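Local coordinates for protein polyhedrin (Uranotaenia sapphirina cypovirus, PDB 4ZQX) that forms the crystalline matrix of cypovirus polyhedra, which embeds and protects virus particles, and binds ATP, at residues F211-A214 with P215-Y218. Numbering follows the deposited sequence.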
# COMPACT_ATOMS: atom_id res chain seq x y z
N PHE A 211 -15.00 -7.93 15.32
CA PHE A 211 -15.53 -8.55 16.53
C PHE A 211 -16.96 -8.07 16.78
O PHE A 211 -17.29 -6.91 16.51
CB PHE A 211 -14.66 -8.21 17.74
CG PHE A 211 -13.22 -8.60 17.59
CD1 PHE A 211 -12.78 -9.87 17.92
CD2 PHE A 211 -12.31 -7.69 17.10
CE1 PHE A 211 -11.43 -10.23 17.78
CE2 PHE A 211 -10.97 -8.05 16.94
CZ PHE A 211 -10.54 -9.31 17.28
N ASP A 212 -17.81 -8.95 17.30
CA ASP A 212 -19.21 -8.57 17.53
C ASP A 212 -19.40 -7.76 18.80
O ASP A 212 -20.40 -7.05 18.94
CB ASP A 212 -20.13 -9.79 17.53
CG ASP A 212 -20.37 -10.31 16.14
OD1 ASP A 212 -20.96 -9.57 15.35
OD2 ASP A 212 -19.96 -11.43 15.82
N ASN A 213 -18.45 -7.86 19.72
CA ASN A 213 -18.51 -7.09 20.96
C ASN A 213 -17.11 -6.91 21.53
O ASN A 213 -16.18 -7.60 21.13
CB ASN A 213 -19.46 -7.74 21.97
CG ASN A 213 -19.08 -9.18 22.33
OD1 ASN A 213 -17.97 -9.46 22.79
ND2 ASN A 213 -20.03 -10.11 22.12
N ALA A 214 -16.97 -5.97 22.45
CA ALA A 214 -15.65 -5.65 23.01
C ALA A 214 -15.04 -6.81 23.80
O ALA A 214 -13.84 -7.02 23.74
CB ALA A 214 -15.71 -4.40 23.86
N PRO A 215 -15.86 -7.57 24.55
CA PRO A 215 -15.21 -8.69 25.27
C PRO A 215 -14.50 -9.71 24.35
O PRO A 215 -13.45 -10.24 24.75
CB PRO A 215 -16.36 -9.32 26.05
CG PRO A 215 -17.30 -8.14 26.32
CD PRO A 215 -17.21 -7.30 25.07
N GLU A 216 -15.03 -9.95 23.15
CA GLU A 216 -14.32 -10.77 22.17
C GLU A 216 -12.97 -10.16 21.80
O GLU A 216 -11.97 -10.87 21.68
CB GLU A 216 -15.15 -10.95 20.88
CG GLU A 216 -16.36 -11.84 21.03
CD GLU A 216 -17.22 -11.86 19.77
OE1 GLU A 216 -16.81 -11.27 18.75
OE2 GLU A 216 -18.31 -12.46 19.82
N LEU A 217 -12.94 -8.84 21.62
CA LEU A 217 -11.69 -8.12 21.33
C LEU A 217 -10.69 -8.30 22.47
O LEU A 217 -9.49 -8.54 22.25
CB LEU A 217 -11.98 -6.63 21.13
CG LEU A 217 -10.80 -5.67 20.97
CD1 LEU A 217 -10.15 -5.84 19.61
CD2 LEU A 217 -11.29 -4.24 21.19
N TYR A 218 -11.17 -8.17 23.70
CA TYR A 218 -10.27 -8.29 24.85
C TYR A 218 -9.72 -9.71 24.97
O TYR A 218 -8.53 -9.91 25.21
CB TYR A 218 -10.98 -7.91 26.16
CG TYR A 218 -11.62 -6.52 26.19
CD1 TYR A 218 -11.09 -5.46 25.46
CD2 TYR A 218 -12.77 -6.28 26.95
CE1 TYR A 218 -11.70 -4.22 25.46
CE2 TYR A 218 -13.38 -5.04 26.95
CZ TYR A 218 -12.84 -4.00 26.21
OH TYR A 218 -13.44 -2.76 26.22
O HOH W 1 -17.90 -12.77 16.52
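An N-capped helix start carries this contact: N213 caps helix 214-225, with E216 at the third position of its first turn. OD1 of N213 accepts from the backbone N of E216 at 3.0 Å. The donor lies nearly along the side-chain C=O (164°). CG of N213 sits between its own N and carbonyl carbon (chi1 58°), which turns the amide back over the first turn. Backbone O of N213 adds a weak bond to the same N-H. P215 follows the cap, and its ring carbon CD rests 3.2 Å from N213 OD1. As a proline it brings no N-H to this first turn.

E216 reaches back past the cap. Its chain is extended beyond CG, and OE1 accepts from D212 N at 2.9 Å. This donor approaches from above the carboxylate plane, 42° out of it. A water also donates to E216 OE1 and to D212 OD2, bridging two like-charged groups and probably easing their repulsion.

On the inner side, F211 ends strand 207-211, an edge strand of the six-stranded sheet within this chain. Its ring packs against the first turn of the helix. CA of L217 stands over the centre of one face, a CH-pi contact of 4.0 Å to the centroid. S42 of strand 40-47 touches both F211 and L217.

Y218 N donates to A214 O at 2.9 Å, a regular i to i+4 helical bond. The Y218 ring stacks with the C-terminal H237, and one of its faces lies over A214 O, which sits toward the rim, 3.3 Å from Y218 CG.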